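Local coordinates for protein xylulokinase (Brucella ovis, PDB 5VM1) that probably phosphorylates D-xylulose to D-xylulose 5-phosphate at the expense of ATP, as a sugar kinase of the FGGY family, at residues E328-P333 / L412-T417; A379-D384 / Q478-L483; N420-L425 / I463-A468. One frame throughout, in Å; residues are numbered along the deposited sequence.

Contact 1 of 3, residues E328-P333 / L412-T417; sequences ETLKAP and LKAIAT
Leu330 and Lys413 bring the two backbones to 6.5 Å, CA to CA, where the irregular loop 328-333 passes alongside helix 409-419 in the C-terminal, actin-like ATPase domain of this FGGY kinase. Leucine suits the middle of the loop because its forked end can touch two successive turns of one helix side. With CG anti to the backbone N (chi1 -161°), one branch, CD1, lies against the helix backbone, 3.5 Å from Ala414 N, and also meets Ala414 CB, whose single methyl makes a small apolar patch for it. The other branch, CD2, reaches toward Thr417 tip to tip and ends 3.7 Å from Thr417 OG1. Tyr473 of helix 470-488 touches Leu330, Ala414 and Thr417 as well.

Lys413 contributes reach. Its extended chain runs out to the loop, and NZ donates to Glu328 O at 3.1 Å, tilted 34° from the carbonyl plane. A water accepts from Leu330 N and, weakly, from Lys413 NZ. The carboxylate of Glu328 turns instead to Thr409. Thr417 OG1, also hydrogen-bonded to Glu466 N, gives its proton to Lys413 O at 3.0 Å, from the opposite face of that carbonyl to Thr417 N.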
ATOM      1  N   GLU A 328      -2.836  25.445  14.752  1.00 50.62           N
ATOM      2  CA  GLU A 328      -2.991  25.479  13.305  1.00 56.66           C
ATOM      3  C   GLU A 328      -1.927  26.310  12.594  1.00 53.92           C
ATOM      4  O   GLU A 328      -1.716  26.110  11.391  1.00 57.35           O
ATOM      5  CB  GLU A 328      -4.378  26.048  12.936  1.00 64.40           C
ATOM      6  CG  GLU A 328      -5.592  25.430  13.654  1.00 69.93           C
ATOM      7  CD  GLU A 328      -6.032  24.085  13.083  1.00 70.78           C
ATOM      8  OE1 GLU A 328      -6.447  24.014  11.902  1.00 73.83           O
ATOM      9  OE2 GLU A 328      -5.977  23.093  13.833  1.00 70.87           O
ATOM     10  N   THR A 329      -1.201  27.166  13.309  1.00 51.57           N
ATOM     11  CA  THR A 329      -0.202  28.040  12.707  1.00 53.15           C
ATOM     12  C   THR A 329       1.184  27.396  12.750  1.00 54.35           C
ATOM     13  O   THR A 329       1.623  26.905  13.801  1.00 50.05           O
ATOM     14  CB  THR A 329      -0.188  29.396  13.414  1.00 50.71           C
ATOM     15  OG1 THR A 329      -1.444  30.049  13.195  1.00 50.76           O
ATOM     16  CG2 THR A 329       0.938  30.276  12.873  1.00 48.35           C
ATOM     17  N   LEU A 330       1.841  27.344  11.590  1.00 49.52           N
ATOM     18  CA  LEU A 330       3.176  26.768  11.507  1.00 46.19           C
ATOM     19  C   LEU A 330       4.172  27.648  12.251  1.00 47.07           C
ATOM     20  O   LEU A 330       4.113  28.882  12.181  1.00 43.12           O
ATOM     21  CB  LEU A 330       3.615  26.604  10.053  1.00 42.89           C
ATOM     22  CG  LEU A 330       4.773  25.620   9.812  1.00 44.50           C
ATOM     23  CD1 LEU A 330       4.308  24.173   9.973  1.00 43.24           C
ATOM     24  CD2 LEU A 330       5.412  25.803   8.453  1.00 37.68           C
ATOM     25  N   LYS A 331       5.061  27.003  12.998  1.00 44.67           N
ATOM     26  CA  LYS A 331       6.132  27.666  13.732  1.00 44.74           C
ATOM     27  C   LYS A 331       7.483  27.362  13.094  1.00 43.62           C
ATOM     28  O   LYS A 331       7.672  26.314  12.465  1.00 53.49           O
ATOM     29  CB  LYS A 331       6.149  27.201  15.185  1.00 43.31           C
ATOM     30  CG  LYS A 331       4.902  27.552  15.963  1.00 44.05           C
ATOM     31  CD  LYS A 331       4.995  26.957  17.341  1.00 40.90           C
ATOM     32  CE  LYS A 331       3.678  27.019  18.089  1.00 46.09           C
ATOM     33  NZ  LYS A 331       3.809  26.152  19.301  1.00 56.43           N
ATOM     34  N   ALA A 332       8.433  28.268  13.281  1.00 39.88           N
ATOM     35  CA  ALA A 332       9.790  27.996  12.830  1.00 41.99           C
ATOM     36  C   ALA A 332      10.367  26.862  13.662  1.00 42.57           C
ATOM     37  O   ALA A 332      10.082  26.772  14.853  1.00 49.49           O
ATOM     38  CB  ALA A 332      10.681  29.219  12.970  1.00 40.73           C
ATOM     39  N   PRO A 333      11.131  25.957  13.062  1.00 36.02           N
ATOM     40  CA  PRO A 333      11.687  24.854  13.852  1.00 39.32           C
ATOM     41  C   PRO A 333      12.562  25.405  14.969  1.00 49.90           C
ATOM     42  O   PRO A 333      13.219  26.446  14.828  1.00 41.65           O
ATOM     43  CB  PRO A 333      12.508  24.056  12.837  1.00 33.66           C
ATOM     44  CG  PRO A 333      11.952  24.439  11.503  1.00 34.12           C
ATOM     45  CD  PRO A 333      11.522  25.878  11.649  1.00 39.76           C
ATOM     46  N   LEU A 412       0.323  19.090   7.698  1.00 32.19           N
ATOM     47  CA  LEU A 412       0.265  19.374   6.264  1.00 33.69           C
ATOM     48  C   LEU A 412       1.077  20.607   5.908  1.00 40.54           C
ATOM     49  O   LEU A 412       1.777  20.615   4.886  1.00 44.46           O
ATOM     50  CB  LEU A 412      -1.184  19.545   5.810  1.00 33.54           C
ATOM     51  CG  LEU A 412      -2.047  18.304   5.968  1.00 32.81           C
ATOM     52  CD1 LEU A 412      -3.444  18.609   5.497  1.00 37.83           C
ATOM     53  CD2 LEU A 412      -1.441  17.158   5.174  1.00 30.97           C
ATOM     54  N   LYS A 413       0.982  21.662   6.726  1.00 43.10           N
ATOM     55  CA  LYS A 413       1.789  22.855   6.482  1.00 45.28           C
ATOM     56  C   LYS A 413       3.271  22.547   6.655  1.00 43.57           C
ATOM     57  O   LYS A 413       4.110  23.051   5.904  1.00 51.34           O
ATOM     58  CB  LYS A 413       1.369  23.978   7.430  1.00 44.42           C
ATOM     59  CG  LYS A 413      -0.049  24.449   7.229  1.00 48.69           C
ATOM     60  CD  LYS A 413      -0.267  25.824   7.802  1.00 51.24           C
ATOM     61  CE  LYS A 413      -1.734  26.162   7.865  1.00 44.62           C
ATOM     62  NZ  LYS A 413      -1.966  27.396   8.631  1.00 47.40           N
ATOM     63  N   ALA A 414       3.605  21.687   7.615  1.00 34.69           N
ATOM     64  CA  ALA A 414       4.996  21.292   7.791  1.00 36.91           C
ATOM     65  C   ALA A 414       5.515  20.515   6.584  1.00 41.49           C
ATOM     66  O   ALA A 414       6.628  20.774   6.113  1.00 50.25           O
ATOM     67  CB  ALA A 414       5.149  20.470   9.068  1.00 34.04           C
ATOM     68  N   ILE A 415       4.729  19.567   6.063  1.00 35.49           N
ATOM     69  CA  ILE A 415       5.183  18.764   4.922  1.00 41.98           C
ATOM     70  C   ILE A 415       5.308  19.626   3.659  1.00 41.75           C
ATOM     71  O   ILE A 415       6.273  19.495   2.896  1.00 35.69           O
ATOM     72  CB  ILE A 415       4.241  17.561   4.717  1.00 37.84           C
ATOM     73  CG1 ILE A 415       4.248  16.686   5.974  1.00 40.57           C
ATOM     74  CG2 ILE A 415       4.662  16.745   3.521  1.00 27.62           C
ATOM     75  CD1 ILE A 415       3.136  15.640   6.044  1.00 32.72           C
ATOM     76  N   ALA A 416       4.354  20.536   3.434  1.00 31.94           N
ATOM     77  CA  ALA A 416       4.437  21.425   2.277  1.00 40.93           C
ATOM     78  C   ALA A 416       5.650  22.341   2.370  1.00 47.26           C
ATOM     79  O   ALA A 416       6.341  22.583   1.374  1.00 46.07           O
ATOM     80  CB  ALA A 416       3.159  22.258   2.142  1.00 36.94           C
ATOM     81  N   THR A 417       5.908  22.892   3.548  1.00 39.31           N
ATOM     82  CA  THR A 417       7.052  23.778   3.639  1.00 44.79           C
ATOM     83  C   THR A 417       8.371  23.010   3.568  1.00 49.72           C
ATOM     84  O   THR A 417       9.366  23.526   3.031  1.00 35.66           O
ATOM     85  CB  THR A 417       6.921  24.629   4.899  1.00 42.34           C
ATOM     86  OG1 THR A 417       5.695  25.377   4.802  1.00 41.04           O
ATOM     87  CG2 THR A 417       8.134  25.572   5.083  1.00 37.97           C
TER
HETATM   88  O   HOH W   1       1.101  28.612   9.458  1.00 40.12           O

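Contact 2 of 3, residues A379-D384 / Q478-L483; sequences AFAIRD and QRYHAL
A buried helix-to-helix contact joins Phe380, Ala381 and Asp384 of helix 367-390 to Tyr480 and His481 of helix 470-488, the last helix of the chain, in the C-terminal half of the FGGY fold. The short segments cross at -73° with their axes 10.3 Å apart, a separation bridged by large side chains, above all Tyr480.

A chi1 of 169° swings the tyrosine ring away from its own backbone N, so that it extends toward helix 367-390. Phe380 CB sits over the centre of this ring, 3.4 Å from the centroid and 8° off the normal, which makes a CH-pi contact. The two aromatic side chains slide past each other in opposite directions, their rings oblique; Phe380 CD2 lies 3.7 Å from Tyr480 CB. The phenol oxygen lies beside Ala381, one residue on, where the alanine methyl is of a size that suits the place. Pro340 and Tyr341 of a nearby loop also touch the tyrosine.

Asp384 lies one helical turn beyond Phe380 and approaches the tyrosine from the edge: OD2 is near the ring plane, 3.5 Å from Tyr480 CE1. OD1 accepts from Tyr477 OH and lies 3.9 Å from His481 CD2. A water donates to Asp384 OD2 at 2.9 Å and is also hydrogen-bonded to Tyr480 OH. A single water thus joins the carboxylate and the phenol inside a buried interface, while the carboxylate at the ring edge probably benefits from the partial positive charge of the aromatic hydrogens.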
ATOM      1  N   ALA A 379       8.076  14.960   8.576  1.00 26.94           N
ATOM      2  CA  ALA A 379       8.110  15.742   7.340  1.00 26.69           C
ATOM      3  C   ALA A 379       9.471  15.628   6.653  1.00 34.47           C
ATOM      4  O   ALA A 379       9.540  15.420   5.436  1.00 38.53           O
ATOM      5  CB  ALA A 379       7.786  17.205   7.629  1.00 26.06           C
ATOM      6  N   PHE A 380      10.565  15.719   7.431  1.00 25.38           N
ATOM      7  CA  PHE A 380      11.908  15.585   6.870  1.00 35.44           C
ATOM      8  C   PHE A 380      12.165  14.191   6.299  1.00 36.58           C
ATOM      9  O   PHE A 380      12.800  14.056   5.242  1.00 43.57           O
ATOM     10  CB  PHE A 380      12.953  15.920   7.938  1.00 31.75           C
ATOM     11  CG  PHE A 380      12.918  17.332   8.374  1.00 27.36           C
ATOM     12  CD1 PHE A 380      12.657  18.321   7.459  1.00 26.46           C
ATOM     13  CD2 PHE A 380      13.115  17.681   9.703  1.00 33.90           C
ATOM     14  CE1 PHE A 380      12.606  19.644   7.844  1.00 33.59           C
ATOM     15  CE2 PHE A 380      13.056  18.997  10.101  1.00 37.64           C
ATOM     16  CZ  PHE A 380      12.797  19.982   9.172  1.00 35.81           C
ATOM     17  N   ALA A 381      11.649  13.148   6.947  1.00 24.37           N
ATOM     18  CA  ALA A 381      11.736  11.812   6.354  1.00 37.48           C
ATOM     19  C   ALA A 381      11.008  11.755   5.016  1.00 36.15           C
ATOM     20  O   ALA A 381      11.500  11.146   4.065  1.00 39.25           O
ATOM     21  CB  ALA A 381      11.161  10.765   7.303  1.00 39.84           C
ATOM     22  N   ILE A 382       9.830  12.374   4.922  1.00 36.82           N
ATOM     23  CA  ILE A 382       9.155  12.461   3.628  1.00 44.09           C
ATOM     24  C   ILE A 382      10.035  13.192   2.613  1.00 38.53           C
ATOM     25  O   ILE A 382      10.135  12.788   1.456  1.00 40.50           O
ATOM     26  CB  ILE A 382       7.785  13.150   3.780  1.00 43.38           C
ATOM     27  CG1 ILE A 382       6.856  12.324   4.668  1.00 32.42           C
ATOM     28  CG2 ILE A 382       7.130  13.342   2.414  1.00 23.96           C
ATOM     29  CD1 ILE A 382       5.627  13.044   5.047  1.00 36.03           C
ATOM     30  N   ARG A 383      10.704  14.262   3.029  1.00 34.65           N
ATOM     31  CA  ARG A 383      11.598  14.959   2.107  1.00 37.82           C
ATOM     32  C   ARG A 383      12.786  14.081   1.718  1.00 39.46           C
ATOM     33  O   ARG A 383      13.278  14.156   0.586  1.00 39.66           O
ATOM     34  CB  ARG A 383      12.009  16.315   2.709  1.00 31.08           C
ATOM     35  CG  ARG A 383      13.438  16.660   2.696  1.00 31.82           C
ATOM     36  CD  ARG A 383      13.738  17.821   1.809  1.00 40.95           C
ATOM     37  NE  ARG A 383      13.689  19.150   2.431  1.00 44.18           N
ATOM     38  CZ  ARG A 383      14.532  20.136   2.099  1.00 48.67           C
ATOM     39  NH1 ARG A 383      14.444  21.339   2.663  1.00 35.16           N
ATOM     40  NH2 ARG A 383      15.496  19.902   1.206  1.00 49.57           N
ATOM     41  N   ASP A 384      13.275  13.258   2.647  1.00 35.76           N
ATOM     42  CA  ASP A 384      14.253  12.247   2.265  1.00 26.02           C
ATOM     43  C   ASP A 384      13.676  11.280   1.230  1.00 32.59           C
ATOM     44  O   ASP A 384      14.376  10.853   0.298  1.00 47.45           O
ATOM     45  CB  ASP A 384      14.775  11.494   3.494  1.00 22.88           C
ATOM     46  CG  ASP A 384      15.996  12.149   4.095  1.00 33.42           C
ATOM     47  OD1 ASP A 384      16.628  12.979   3.389  1.00 31.64           O
ATOM     48  OD2 ASP A 384      16.376  11.792   5.237  1.00 41.87           O
ATOM     49  N   GLN A 478      18.623  20.183   7.158  1.00 45.62           N
ATOM     50  CA  GLN A 478      20.030  19.791   7.094  1.00 41.67           C
ATOM     51  C   GLN A 478      20.514  19.227   8.431  1.00 39.33           C
ATOM     52  O   GLN A 478      21.278  18.252   8.455  1.00 34.42           O
ATOM     53  CB  GLN A 478      20.886  20.973   6.634  1.00 36.75           C
ATOM     54  CG  GLN A 478      20.613  21.379   5.174  1.00 41.62           C
ATOM     55  CD  GLN A 478      21.020  20.307   4.164  1.00 57.29           C
ATOM     56  OE1 GLN A 478      21.773  19.381   4.484  1.00 64.98           O
ATOM     57  NE2 GLN A 478      20.460  20.391   2.955  1.00 56.54           N
ATOM     58  N   ARG A 479      20.047  19.797   9.551  1.00 33.38           N
ATOM     59  CA  ARG A 479      20.330  19.227  10.866  1.00 36.31           C
ATOM     60  C   ARG A 479      19.840  17.785  10.950  1.00 43.20           C
ATOM     61  O   ARG A 479      20.596  16.875  11.304  1.00 48.75           O
ATOM     62  CB  ARG A 479      19.648  20.076  11.942  1.00 43.22           C
ATOM     63  CG  ARG A 479      20.547  20.706  13.011  1.00 52.45           C
ATOM     64  CD  ARG A 479      20.105  22.153  13.278  1.00 50.77           C
ATOM     65  NE  ARG A 479      18.697  22.214  13.676  1.00 47.96           N
ATOM     66  CZ  ARG A 479      17.897  23.261  13.472  1.00 51.12           C
ATOM     67  NH1 ARG A 479      18.366  24.355  12.856  1.00 40.82           N
ATOM     68  NH2 ARG A 479      16.617  23.208  13.875  1.00 49.46           N
ATOM     69  N   TYR A 480      18.596  17.549  10.537  1.00 44.72           N
ATOM     70  CA  TYR A 480      18.030  16.205  10.558  1.00 42.85           C
ATOM     71  C   TYR A 480      18.851  15.255   9.694  1.00 40.50           C
ATOM     72  O   TYR A 480      19.078  14.095  10.061  1.00 30.91           O
ATOM     73  CB  TYR A 480      16.576  16.288  10.081  1.00 40.13           C
ATOM     74  CG  TYR A 480      15.863  14.986   9.781  1.00 33.28           C
ATOM     75  CD1 TYR A 480      16.054  14.319   8.565  1.00 27.11           C
ATOM     76  CD2 TYR A 480      14.951  14.460  10.680  1.00 28.69           C
ATOM     77  CE1 TYR A 480      15.393  13.148   8.279  1.00 31.24           C
ATOM     78  CE2 TYR A 480      14.286  13.284  10.408  1.00 38.05           C
ATOM     79  CZ  TYR A 480      14.503  12.632   9.200  1.00 39.60           C
ATOM     80  OH  TYR A 480      13.819  11.469   8.918  1.00 41.34           O
ATOM     81  N   HIS A 481      19.291  15.733   8.534  1.00 35.18           N
ATOM     82  CA  HIS A 481      20.035  14.897   7.603  1.00 36.56           C
ATOM     83  C   HIS A 481      21.426  14.550   8.137  1.00 33.18           C
ATOM     84  O   HIS A 481      21.908  13.429   7.932  1.00 33.37           O
ATOM     85  CB  HIS A 481      20.115  15.601   6.253  1.00 45.16           C
ATOM     86  CG  HIS A 481      20.646  14.737   5.155  1.00 49.10           C
ATOM     87  ND1 HIS A 481      21.666  15.133   4.320  1.00 47.48           N
ATOM     88  CD2 HIS A 481      20.278  13.499   4.746  1.00 47.33           C
ATOM     89  CE1 HIS A 481      21.913  14.172   3.449  1.00 51.64           C
ATOM     90  NE2 HIS A 481      21.088  13.168   3.690  1.00 52.22           N
ATOM     91  N   ALA A 482      22.109  15.514   8.785  1.00 38.69           N
ATOM     92  CA  ALA A 482      23.446  15.285   9.347  1.00 32.64           C
ATOM     93  C   ALA A 482      23.426  14.352  10.555  1.00 39.52           C
ATOM     94  O   ALA A 482      24.452  13.747  10.873  1.00 46.44           O
ATOM     95  CB  ALA A 482      24.102  16.606   9.731  1.00 33.74           C
ATOM     96  N   LEU A 483      22.294  14.243  11.250  1.00 36.82           N
ATOM     97  CA  LEU A 483      22.217  13.354  12.399  1.00 37.41           C
ATOM     98  C   LEU A 483      22.338  11.890  11.999  1.00 43.95           C
ATOM     99  O   LEU A 483      22.849  11.085  12.790  1.00 51.24           O
ATOM    100  CB  LEU A 483      20.921  13.595  13.162  1.00 35.77           C
ATOM    101  CG  LEU A 483      21.201  14.520  14.345  1.00 42.33           C
ATOM    102  CD1 LEU A 483      19.932  15.048  14.992  1.00 43.02           C
ATOM    103  CD2 LEU A 483      22.057  13.790  15.356  1.00 50.45           C
TER
HETATM  104  O   HOH W   2      14.808  10.162   7.014  1.00 26.47           O

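Contact 3 of 3, residues N420-L425 / I463-A468; sequences NVPIAL and IEPEQA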
ATOM      1  N   ASN A 420       8.480  22.225  -0.232  1.00 47.54           N
ATOM      2  CA  ASN A 420       8.136  23.337  -1.117  1.00 48.42           C
ATOM      3  C   ASN A 420       7.284  22.865  -2.298  1.00 50.46           C
ATOM      4  O   ASN A 420       7.518  23.249  -3.447  1.00 48.78           O
ATOM      5  CB  ASN A 420       9.370  24.078  -1.620  1.00 40.84           C
ATOM      6  CG  ASN A 420       9.045  25.493  -2.052  1.00 49.17           C
ATOM      7  OD1 ASN A 420       8.003  26.040  -1.668  1.00 54.94           O
ATOM      8  ND2 ASN A 420       9.899  26.079  -2.884  1.00 45.81           N
ATOM      9  N   VAL A 421       6.298  22.008  -2.018  1.00 53.23           N
ATOM     10  CA  VAL A 421       5.213  21.705  -2.959  1.00 50.73           C
ATOM     11  C   VAL A 421       3.884  21.948  -2.248  1.00 51.12           C
ATOM     12  O   VAL A 421       3.783  21.739  -1.030  1.00 52.51           O
ATOM     13  CB  VAL A 421       5.276  20.269  -3.522  1.00 41.95           C
ATOM     14  CG1 VAL A 421       6.676  19.896  -3.966  1.00 36.46           C
ATOM     15  CG2 VAL A 421       4.757  19.265  -2.527  1.00 38.63           C
ATOM     16  N   PRO A 422       2.877  22.474  -2.940  1.00 51.60           N
ATOM     17  CA  PRO A 422       1.513  22.509  -2.377  1.00 49.65           C
ATOM     18  C   PRO A 422       0.952  21.112  -2.150  1.00 38.07           C
ATOM     19  O   PRO A 422       1.245  20.183  -2.899  1.00 47.33           O
ATOM     20  CB  PRO A 422       0.706  23.253  -3.450  1.00 48.93           C
ATOM     21  CG  PRO A 422       1.491  23.046  -4.705  1.00 45.21           C
ATOM     22  CD  PRO A 422       2.940  23.060  -4.286  1.00 45.76           C
ATOM     23  N   ILE A 423       0.105  20.974  -1.132  1.00 41.80           N
ATOM     24  CA  ILE A 423      -0.537  19.697  -0.797  1.00 44.15           C
ATOM     25  C   ILE A 423      -2.047  19.861  -0.915  1.00 46.75           C
ATOM     26  O   ILE A 423      -2.644  20.678  -0.198  1.00 45.96           O
ATOM     27  CB  ILE A 423      -0.191  19.214   0.623  1.00 36.09           C
ATOM     28  CG1 ILE A 423       1.314  19.168   0.858  1.00 32.37           C
ATOM     29  CG2 ILE A 423      -0.820  17.858   0.869  1.00 31.85           C
ATOM     30  CD1 ILE A 423       1.657  18.395   2.110  1.00 38.46           C
ATOM     31  N   ALA A 424      -2.671  19.014  -1.735  1.00 45.81           N
ATOM     32  CA  ALA A 424      -4.114  19.036  -1.940  1.00 43.15           C
ATOM     33  C   ALA A 424      -4.797  18.093  -0.959  1.00 42.64           C
ATOM     34  O   ALA A 424      -4.448  16.914  -0.863  1.00 52.65           O
ATOM     35  CB  ALA A 424      -4.464  18.633  -3.372  1.00 38.80           C
ATOM     36  N   LEU A 425      -5.768  18.620  -0.237  1.00 39.36           N
ATOM     37  CA  LEU A 425      -6.546  17.856   0.714  1.00 47.72           C
ATOM     38  C   LEU A 425      -7.911  17.551   0.099  1.00 55.62           C
ATOM     39  O   LEU A 425      -8.630  18.487  -0.300  1.00 54.21           O
ATOM     40  CB  LEU A 425      -6.685  18.656   2.004  1.00 47.05           C
ATOM     41  CG  LEU A 425      -7.200  17.930   3.227  1.00 46.30           C
ATOM     42  CD1 LEU A 425      -6.397  16.655   3.437  1.00 34.81           C
ATOM     43  CD2 LEU A 425      -7.047  18.870   4.391  1.00 51.14           C
ATOM     44  N   ILE A 463      -2.984  23.438   0.809  1.00 53.56           N
ATOM     45  CA  ILE A 463      -2.022  23.926   1.783  1.00 54.54           C
ATOM     46  C   ILE A 463      -0.774  24.316   1.009  1.00 56.55           C
ATOM     47  O   ILE A 463      -0.072  23.451   0.480  1.00 52.25           O
ATOM     48  CB  ILE A 463      -1.718  22.851   2.827  1.00 53.74           C
ATOM     49  CG1 ILE A 463      -3.049  22.287   3.348  1.00 51.56           C
ATOM     50  CG2 ILE A 463      -0.761  23.393   3.905  1.00 39.28           C
ATOM     51  CD1 ILE A 463      -3.219  22.353   4.809  1.00 46.14           C
ATOM     52  N   GLU A 464      -0.492  25.637   0.937  1.00 62.45           N
ATOM     53  CA  GLU A 464       0.656  26.105   0.181  1.00 60.32           C
ATOM     54  C   GLU A 464       1.884  26.147   1.082  1.00 58.64           C
ATOM     55  O   GLU A 464       1.753  26.299   2.296  1.00 64.29           O
ATOM     56  CB  GLU A 464       0.383  27.489  -0.399  1.00 59.02           C
ATOM     57  CG  GLU A 464      -0.818  27.557  -1.338  1.00 65.88           C
ATOM     58  CD  GLU A 464      -0.550  26.938  -2.715  1.00 76.67           C
ATOM     59  OE1 GLU A 464       0.620  26.618  -3.028  1.00 78.79           O
ATOM     60  OE2 GLU A 464      -1.506  26.809  -3.511  1.00 80.54           O
ATOM     61  N   PRO A 465       3.096  26.014   0.543  1.00 57.94           N
ATOM     62  CA  PRO A 465       4.280  26.112   1.405  1.00 52.33           C
ATOM     63  C   PRO A 465       4.374  27.502   2.004  1.00 58.02           C
ATOM     64  O   PRO A 465       4.095  28.500   1.332  1.00 66.48           O
ATOM     65  CB  PRO A 465       5.447  25.840   0.445  1.00 48.41           C
ATOM     66  CG  PRO A 465       4.839  25.169  -0.746  1.00 47.08           C
ATOM     67  CD  PRO A 465       3.454  25.732  -0.859  1.00 55.05           C
ATOM     68  N   GLU A 466       4.780  27.563   3.276  1.00 50.02           N
ATOM     69  CA  GLU A 466       4.964  28.837   3.974  1.00 45.61           C
ATOM     70  C   GLU A 466       6.280  29.455   3.519  1.00 46.68           C
ATOM     71  O   GLU A 466       7.358  29.059   3.977  1.00 45.97           O
ATOM     72  CB  GLU A 466       4.969  28.628   5.483  1.00 54.93           C
ATOM     73  CG  GLU A 466       3.703  28.074   6.073  1.00 63.96           C
ATOM     74  CD  GLU A 466       2.726  29.167   6.427  1.00 66.23           C
ATOM     75  OE1 GLU A 466       3.130  30.343   6.344  1.00 66.86           O
ATOM     76  OE2 GLU A 466       1.576  28.856   6.806  1.00 67.32           O
ATOM     77  N   GLN A 467       6.190  30.471   2.655  1.00 49.52           N
ATOM     78  CA  GLN A 467       7.394  31.029   2.049  1.00 59.48           C
ATOM     79  C   GLN A 467       8.336  31.578   3.116  1.00 59.59           C
ATOM     80  O   GLN A 467       9.558  31.400   3.025  1.00 59.91           O
ATOM     81  CB  GLN A 467       7.008  32.129   1.038  1.00 67.37           C
ATOM     82  CG  GLN A 467       7.523  31.948  -0.414  1.00 72.28           C
ATOM     83  CD  GLN A 467       7.002  30.670  -1.112  1.00 85.99           C
ATOM     84  OE1 GLN A 467       5.884  30.190  -0.845  1.00 87.15           O
ATOM     85  NE2 GLN A 467       7.824  30.115  -2.013  1.00 85.21           N
ATOM     86  N   ALA A 468       7.779  32.165   4.181  1.00 59.79           N
ATOM     87  CA  ALA A 468       8.606  32.755   5.230  1.00 56.73           C
ATOM     88  C   ALA A 468       9.412  31.707   5.979  1.00 56.10           C
ATOM     89  O   ALA A 468      10.496  32.011   6.483  1.00 71.57           O
ATOM     90  CB  ALA A 468       7.743  33.544   6.209  1.00 54.20           C
TER
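Asn420 and Pro465 meet with their side chains at about a right angle, the amide oxygen OD1 set 3.3 Å from Pro465 CB. Asn420 is the first residue to leave helix 409-419 and has positive phi (52°), a conformation asparagine tolerates better than most residues. Its first torsion, -157°, turns the amide beside its own carbonyl carbon and carries it to the proline. The ring of Pro465 also rests against the backbone, its CG 3.6 Å from Val421 O, and its CD is near Pro422 N. Farther along, Glu464 bends at chi2 (-75°) and slants across Pro422, bringing OE1 within 3.4 Å of Pro422 CB.

Ile423 and Ile463, by contrast, send their side chains to the same face of the sheet, toward helix 409-419, where Ile423 packs on Ile415 and Ile463 on Leu412. Branched at CB, both suit a strand that packs against a helix. Their backbones form an antiparallel hydrogen-bonded pair: Ile423 N to Ile463 O and Ile463 N to Ile423 O are each 3.0 Å. Pro422 CA adds a CA-H...O contact to Ile463 O. This pairing adds strand 459-463, one of the two edge strands, to strand 423-426 in the mixed sheet of the C-terminal domain, an alpha/beta arrangement of the actin-like ATPase fold.

Overall arrangement
From the N terminus, loop 328-333 comes first and is met by helix 409-419, closing contact 1 across 78 intervening residues. Helix 367-390 begins contact 2 within the chain enclosed by contact 1, but its partner, helix 470-488, comes near the end of the chain, so contacts 1 and 2 cross. Contact 3 opens just after contact 1 closes and is nested within contact 2: 463-468 returns to 420-425 over 37 residues, just before helix 470-488 closes contact 2. Helix 409-419 is shared ground: Ile415 packs on Ile382 and Ala379 of contact 2, while Thr417 OG1 probably accepts a hydrogen bond from Glu466 N of contact 3. Together they tie the sheet edge, three helices and a loop of the C-terminal domain.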